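Local coordinates for angiotensin-converting enzyme (Anopheles gambiae, PDB 6S1Y), which probably cleaves peptides as a zinc-dependent metalloprotease of the angiotensin-converting enzyme family, here holding a gamma-polyglutamic acid fragment in its pocket, at residues Asp439-Gly444 and Gln478-Pro483; Ala192-Glu197 and Ser489-Tyr494. All blocks are in the same frame, centred on the assembly; numbering follows the deposited sequence.

Interaction 1. Residues Asp439-Gly444 and Gln478-Pro483; sequences DKYRWG and QDFDPP
Tyr-441 reaches from helix 431-447 to Phe-480 and Pro-482 of the loop between strand 475-476 and helix 486-489, a small buried helix-to-loop contact in the largely helical fold of an angiotensin-converting enzyme. Earlier in the helix, OD1 of Asp-439 accepts from two nitrogens of Arg-442, an i to i+3 salt bridge. OD2 of Asp-439 accepts from the backbone N of Tyr-494 and Leu-495, and together these bonds fix the carboxylate's rotation.

Tyr-441 carries the contact itself. With CG anti to the backbone N (chi1 175°), its ring extends from the helix toward the loop. The side chains of Tyr-441 and Pro-482 cross at about a right angle, CG of Pro-482 lying oblique to the tyrosine ring, 3.7 Å from OH and 3.8 Å from CE2 of Tyr-441. No hydrogen bond joins the two segments; the phenol is instead bonded to the carbonyl of Tyr-455, which ties down the far end of the ring. The same OH also lies at the edge of the Phe-480 ring, 4.0 Å from its CE1.

In the grip of Arg-442, NH2 lies 2.9 Å from OD1 of Asp-439 on the syn side, while NE meets the same oxygen nearly head-on, both somewhat out of the guanidinium plane.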
loop_
_atom_site.group_PDB
_atom_site.type_symbol
_atom_site.label_atom_id
_atom_site.label_comp_id
_atom_site.label_asym_id
_atom_site.label_seq_id
_atom_site.Cartn_x
_atom_site.Cartn_y
_atom_site.Cartn_z
ATOM N N ASP A 439 -1.822 0.479 -11.484
ATOM C CA ASP A 439 -0.656 0.225 -12.318
ATOM C C ASP A 439 -1.027 -0.233 -13.714
ATOM O O ASP A 439 -0.297 0.076 -14.663
ATOM C CB ASP A 439 0.287 -0.753 -11.619
ATOM C CG ASP A 439 1.216 -0.019 -10.611
ATOM O OD1 ASP A 439 1.036 1.206 -10.452
ATOM O OD2 ASP A 439 2.123 -0.640 -10.009
ATOM N N LYS A 440 -2.161 -0.902 -13.905
ATOM C CA LYS A 440 -2.576 -1.158 -15.282
ATOM C C LYS A 440 -2.708 0.164 -16.017
ATOM O O LYS A 440 -2.238 0.303 -17.145
ATOM C CB LYS A 440 -3.882 -1.952 -15.319
ATOM C CG LYS A 440 -4.284 -2.468 -16.687
ATOM C CD LYS A 440 -5.733 -2.997 -16.673
ATOM C CE LYS A 440 -6.185 -3.588 -18.036
ATOM N NZ LYS A 440 -5.594 -4.924 -18.283
ATOM N N TYR A 441 -3.277 1.175 -15.360
ATOM C CA TYR A 441 -3.348 2.497 -15.967
ATOM C C TYR A 441 -1.957 3.068 -16.202
ATOM O O TYR A 441 -1.654 3.565 -17.297
ATOM C CB TYR A 441 -4.162 3.444 -15.094
ATOM C CG TYR A 441 -4.186 4.855 -15.605
ATOM C CD1 TYR A 441 -5.018 5.214 -16.645
ATOM C CD2 TYR A 441 -3.374 5.837 -15.052
ATOM C CE1 TYR A 441 -5.044 6.502 -17.121
ATOM C CE2 TYR A 441 -3.405 7.135 -15.522
ATOM C CZ TYR A 441 -4.244 7.460 -16.554
ATOM O OH TYR A 441 -4.283 8.753 -17.017
ATOM N N ARG A 442 -1.091 3.024 -15.185
ATOM C CA ARG A 442 0.210 3.667 -15.349
ATOM C C ARG A 442 1.076 2.906 -16.344
ATOM O O ARG A 442 1.806 3.523 -17.126
ATOM C CB ARG A 442 0.902 3.824 -13.992
ATOM C CG ARG A 442 0.258 4.937 -13.173
ATOM C CD ARG A 442 1.069 5.363 -11.931
ATOM N NE ARG A 442 1.112 4.358 -10.870
ATOM C CZ ARG A 442 1.720 4.520 -9.691
ATOM N NH1 ARG A 442 2.371 5.646 -9.373
ATOM N NH2 ARG A 442 1.681 3.538 -8.816
ATOM N N TRP A 443 0.996 1.572 -16.365
ATOM C CA TRP A 443 1.695 0.832 -17.414
ATOM C C TRP A 443 1.259 1.316 -18.793
ATOM O O TRP A 443 2.080 1.425 -19.713
ATOM C CB TRP A 443 1.429 -0.666 -17.315
ATOM C CG TRP A 443 1.885 -1.291 -16.077
ATOM C CD1 TRP A 443 2.823 -0.813 -15.217
ATOM C CD2 TRP A 443 1.416 -2.523 -15.521
ATOM N NE1 TRP A 443 2.975 -1.679 -14.155
ATOM C CE2 TRP A 443 2.122 -2.732 -14.313
ATOM C CE3 TRP A 443 0.470 -3.479 -15.927
ATOM C CZ2 TRP A 443 1.910 -3.847 -13.507
ATOM C CZ3 TRP A 443 0.251 -4.592 -15.112
ATOM C CH2 TRP A 443 0.965 -4.765 -13.921
ATOM N N GLY A 444 -0.038 1.598 -18.952
ATOM C CA GLY A 444 -0.543 2.029 -20.236
ATOM C C GLY A 444 -0.018 3.386 -20.645
ATOM O O GLY A 444 0.282 3.611 -21.822
ATOM N N GLN A 478 -10.374 18.124 -19.429
ATOM C CA GLN A 478 -9.786 19.287 -18.772
ATOM C C GLN A 478 -9.439 18.985 -17.318
ATOM O O GLN A 478 -8.565 19.644 -16.750
ATOM C CB GLN A 478 -10.737 20.479 -18.835
ATOM C CG GLN A 478 -10.961 21.005 -20.248
ATOM C CD GLN A 478 -12.298 21.709 -20.390
ATOM O OE1 GLN A 478 -13.075 21.411 -21.304
ATOM N NE2 GLN A 478 -12.577 22.646 -19.475
ATOM N N ASP A 479 -10.129 18.020 -16.698
ATOM C CA ASP A 479 -9.707 17.463 -15.427
ATOM C C ASP A 479 -8.571 16.480 -15.675
ATOM O O ASP A 479 -8.379 16.000 -16.796
ATOM C CB ASP A 479 -10.863 16.758 -14.725
ATOM C CG ASP A 479 -12.091 17.639 -14.611
ATOM O OD1 ASP A 479 -11.965 18.770 -14.092
ATOM O OD2 ASP A 479 -13.183 17.212 -15.065
ATOM N N PHE A 480 -7.789 16.209 -14.625
ATOM C CA PHE A 480 -6.765 15.164 -14.737
ATOM C C PHE A 480 -6.571 14.548 -13.342
ATOM O O PHE A 480 -5.774 15.028 -12.534
ATOM C CB PHE A 480 -5.464 15.705 -15.302
ATOM C CG PHE A 480 -4.355 14.691 -15.306
ATOM C CD1 PHE A 480 -4.514 13.495 -15.948
ATOM C CD2 PHE A 480 -3.179 14.932 -14.653
ATOM C CE1 PHE A 480 -3.514 12.552 -15.942
ATOM C CE2 PHE A 480 -2.168 13.996 -14.653
ATOM C CZ PHE A 480 -2.336 12.802 -15.297
ATOM N N ASP A 481 -7.285 13.470 -13.093
ATOM C CA ASP A 481 -7.563 13.033 -11.737
ATOM C C ASP A 481 -6.602 12.022 -11.112
ATOM O O ASP A 481 -6.556 11.921 -9.882
ATOM C CB ASP A 481 -8.998 12.482 -11.716
ATOM C CG ASP A 481 -10.036 13.578 -11.898
ATOM O OD1 ASP A 481 -9.822 14.651 -11.282
ATOM O OD2 ASP A 481 -11.046 13.376 -12.643
ATOM N N PRO A 482 -5.804 11.294 -11.884
ATOM C CA PRO A 482 -4.893 10.281 -11.282
ATOM C C PRO A 482 -3.985 10.833 -10.197
ATOM O O PRO A 482 -3.736 10.142 -9.195
ATOM C CB PRO A 482 -4.080 9.790 -12.491
ATOM C CG PRO A 482 -5.092 9.904 -13.607
ATOM C CD PRO A 482 -5.814 11.194 -13.358
ATOM N N PRO A 483 -3.443 12.046 -10.339
ATOM C CA PRO A 483 -2.493 12.532 -9.311
ATOM C C PRO A 483 -3.141 12.842 -7.963
ATOM O O PRO A 483 -2.416 13.082 -6.993
ATOM C CB PRO A 483 -1.893 13.804 -9.940
ATOM C CG PRO A 483 -2.166 13.660 -11.412
ATOM C CD PRO A 483 -3.499 12.948 -11.498
#

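Interaction 2. Residues Ala192-Glu197 and Ser489-Tyr494; sequences AVWLNE and SADVEY. With KSN ((2~{S})-2-[[(4~{S})-4-azanyl-5-oxidanyl-5-oxidanylidene-pentanoyl]amino]pentanedioic acid), chain H.
Trp-194 and Glu-493 make the apolar part of this contact, in which a helix side chain packs on the loop leading to a pocket residue. The aliphatic stem of Glu-493 lies over one face of the indole in a CH-pi contact, CG being 3.8 Å from the centroid of the five-membered ring of Trp-194. The chain bends at chi2 (-100°), and the carboxylate plane stands 83° from the indole; the carboxylate bonds to Arg-496 and Tyr-198 and caps a backbone N at the turn into helix 495-514.

Two waters supply the polar links. One accepts from NE1 of Trp-194 at 2.9 Å and donates to OD1 of Asp-491 at 3.0 Å, both water and carboxylate oxygen lying in the indole plane; OD1 also bonds to Tyr-174. The second donates to O of Trp-194 and, weakly, to OE2 of Glu-493.

Asp-491, with positive phi, is the C-prime residue of a Schellman motif closing helix 486-489. The ligand is met by Tyr-494, one of several pocket residues, whose OH donates to O19 of KSN at 2.6 Å, in the ring plane.

The contact thus joins helix 190-196 to the link between helices 486-489 and 495-514, with helix 431-447 touching Trp-194, Glu-493 and Tyr-494.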
loop_
_atom_site.group_PDB
_atom_site.type_symbol
_atom_site.label_atom_id
_atom_site.label_comp_id
_atom_site.label_asym_id
_atom_site.label_seq_id
_atom_site.Cartn_x
_atom_site.Cartn_y
_atom_site.Cartn_z
ATOM N N ALA A 192 8.043 -1.951 -17.877
ATOM C CA ALA A 192 8.948 -3.092 -17.809
ATOM C C ALA A 192 9.874 -2.948 -16.618
ATOM O O ALA A 192 10.203 -3.928 -15.952
ATOM C CB ALA A 192 9.758 -3.217 -19.114
ATOM N N VAL A 193 10.295 -1.723 -16.324
ATOM C CA VAL A 193 11.146 -1.500 -15.162
ATOM C C VAL A 193 10.447 -1.966 -13.893
ATOM O O VAL A 193 11.011 -2.727 -13.095
ATOM C CB VAL A 193 11.545 -0.018 -15.058
ATOM C CG1 VAL A 193 12.228 0.251 -13.701
ATOM C CG2 VAL A 193 12.442 0.364 -16.220
ATOM N N TRP A 194 9.209 -1.492 -13.678
ATOM C CA TRP A 194 8.462 -1.869 -12.480
ATOM C C TRP A 194 8.235 -3.372 -12.441
ATOM O O TRP A 194 8.468 -4.024 -11.420
ATOM C CB TRP A 194 7.123 -1.126 -12.424
ATOM C CG TRP A 194 7.194 0.308 -11.936
ATOM C CD1 TRP A 194 8.308 0.988 -11.531
ATOM C CD2 TRP A 194 6.101 1.234 -11.825
ATOM N NE1 TRP A 194 7.974 2.265 -11.154
ATOM C CE2 TRP A 194 6.627 2.445 -11.328
ATOM C CE3 TRP A 194 4.727 1.150 -12.083
ATOM C CZ2 TRP A 194 5.831 3.564 -11.093
ATOM C CZ3 TRP A 194 3.936 2.275 -11.859
ATOM C CH2 TRP A 194 4.492 3.464 -11.375
ATOM N N LEU A 195 7.797 -3.947 -13.560
ATOM C CA LEU A 195 7.526 -5.386 -13.569
ATOM C C LEU A 195 8.804 -6.198 -13.379
ATOM O O LEU A 195 8.755 -7.319 -12.858
ATOM C CB LEU A 195 6.812 -5.774 -14.865
ATOM C CG LEU A 195 5.301 -5.511 -14.812
ATOM C CD1 LEU A 195 4.697 -5.493 -16.223
ATOM C CD2 LEU A 195 4.590 -6.539 -13.938
ATOM N N ASN A 196 9.954 -5.644 -13.767
ATOM C CA ASN A 196 11.207 -6.365 -13.584
ATOM C C ASN A 196 11.476 -6.711 -12.122
ATOM O O ASN A 196 12.069 -7.753 -11.842
ATOM C CB ASN A 196 12.363 -5.541 -14.146
ATOM C CG ASN A 196 13.701 -6.154 -13.830
ATOM O OD1 ASN A 196 13.977 -7.285 -14.221
ATOM N ND2 ASN A 196 14.538 -5.416 -13.113
ATOM N N GLU A 197 11.039 -5.862 -11.183
ATOM C CA GLU A 197 11.243 -6.115 -9.759
ATOM C C GLU A 197 10.630 -7.425 -9.280
ATOM O O GLU A 197 10.969 -7.877 -8.189
ATOM C CB GLU A 197 10.661 -4.962 -8.933
ATOM C CG GLU A 197 11.387 -3.636 -9.136
ATOM C CD GLU A 197 12.852 -3.712 -8.699
ATOM O OE1 GLU A 197 13.106 -3.937 -7.497
ATOM O OE2 GLU A 197 13.743 -3.570 -9.561
ATOM N N SER A 489 1.177 10.983 -7.512
ATOM C CA SER A 489 1.940 12.213 -7.357
ATOM C C SER A 489 3.362 11.966 -6.862
ATOM O O SER A 489 4.251 12.779 -7.144
ATOM C CB SER A 489 1.249 13.156 -6.369
ATOM O OG SER A 489 0.225 13.920 -6.960
ATOM N N ALA A 490 3.593 10.894 -6.096
ATOM C CA ALA A 490 4.913 10.607 -5.531
ATOM C C ALA A 490 5.673 9.523 -6.283
ATOM O O ALA A 490 6.734 9.094 -5.817
ATOM C CB ALA A 490 4.805 10.191 -4.056
ATOM N N ASP A 491 5.150 9.039 -7.405
ATOM C CA ASP A 491 5.855 8.050 -8.218
ATOM C C ASP A 491 6.262 6.838 -7.385
ATOM O O ASP A 491 7.413 6.399 -7.404
ATOM C CB ASP A 491 7.078 8.680 -8.892
ATOM C CG ASP A 491 7.902 7.671 -9.670
ATOM O OD1 ASP A 491 7.298 6.762 -10.284
ATOM O OD2 ASP A 491 9.150 7.781 -9.665
ATOM N N VAL A 492 5.297 6.280 -6.661
ATOM C CA VAL A 492 5.484 5.033 -5.932
ATOM C C VAL A 492 4.702 3.958 -6.668
ATOM O O VAL A 492 3.482 4.073 -6.832
ATOM C CB VAL A 492 5.025 5.142 -4.468
ATOM C CG1 VAL A 492 5.167 3.809 -3.795
ATOM C CG2 VAL A 492 5.832 6.223 -3.727
ATOM N N GLU A 493 5.411 2.935 -7.142
ATOM C CA GLU A 493 4.783 1.762 -7.744
ATOM C C GLU A 493 3.676 1.233 -6.836
ATOM O O GLU A 493 3.811 1.245 -5.610
ATOM C CB GLU A 493 5.868 0.701 -7.974
ATOM C CG GLU A 493 5.447 -0.466 -8.808
ATOM C CD GLU A 493 5.098 -1.673 -7.969
ATOM O OE1 GLU A 493 4.788 -1.510 -6.774
ATOM O OE2 GLU A 493 5.127 -2.786 -8.526
ATOM N N TYR A 494 2.555 0.797 -7.436
ATOM C CA TYR A 494 1.409 0.366 -6.634
ATOM C C TYR A 494 1.111 -1.119 -6.726
ATOM O O TYR A 494 0.381 -1.640 -5.875
ATOM C CB TYR A 494 0.138 1.140 -7.017
ATOM C CG TYR A 494 -0.833 1.355 -5.858
ATOM C CD1 TYR A 494 -0.600 2.334 -4.906
ATOM C CD2 TYR A 494 -1.986 0.581 -5.728
ATOM C CE1 TYR A 494 -1.477 2.538 -3.862
ATOM C CE2 TYR A 494 -2.865 0.781 -4.698
ATOM C CZ TYR A 494 -2.601 1.752 -3.760
ATOM O OH TYR A 494 -3.486 1.927 -2.742
HETATM C C10 KSN H . 6.221 5.402 0.594
HETATM C C13 KSN H . 3.383 2.376 2.691
HETATM C C17 KSN H . -2.769 3.286 0.665
HETATM C C02 KSN H . -2.243 2.081 1.454
HETATM C C03 KSN H . -0.746 2.105 1.792
HETATM C C04 KSN H . -0.053 3.457 1.770
HETATM C C05 KSN H . 0.585 3.899 3.113
HETATM C C07 KSN H . 3.008 3.803 2.221
HETATM C C08 KSN H . 4.202 4.741 2.100
HETATM C C09 KSN H . 5.170 4.341 0.971
HETATM N N01 KSN H . -2.510 0.838 0.722
HETATM N N06 KSN H . 2.031 4.109 3.275
HETATM O O11 KSN H . 6.034 6.615 0.924
HETATM O O12 KSN H . 7.274 5.088 -0.061
HETATM O O14 KSN H . 3.471 2.161 3.932
HETATM O O15 KSN H . 3.559 1.437 1.891
HETATM O O16 KSN H . -0.128 4.147 4.040
HETATM O O18 KSN H . -3.138 4.299 1.318
HETATM O O19 KSN H . -2.865 3.329 -0.591
HETATM O O HOH W 1 9.090 4.492 -9.677
HETATM O O HOH W 2 7.829 -2.992 -9.045
#

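In the fold
Interaction 1 is nested in sequence within the loop that interaction 2 closes, and their centres lie 14 Å apart. They meet directly: NH2 of Arg-442 is 2.7 Å from O of Val-492, a probable hydrogen bond, and O of Pro-483 is 2.8 Å from OG of Ser-489, another. Asp-439 also packs on the indole of Trp-194, OD1 to CZ3 at 3.4 Å. Helix 431-447 therefore touches both partners of the second contact. Toward the active site the two differ: the side chain of Pro-482 is about 14 Å from KSN, whereas interaction 2 reaches KSN through Tyr-494, in the same pocket as Gln-255, Lys-485 and Tyr-497, and the side chain of Glu-493 is about 10 Å from the zinc ion, held by His-357, His-361 and Glu-385.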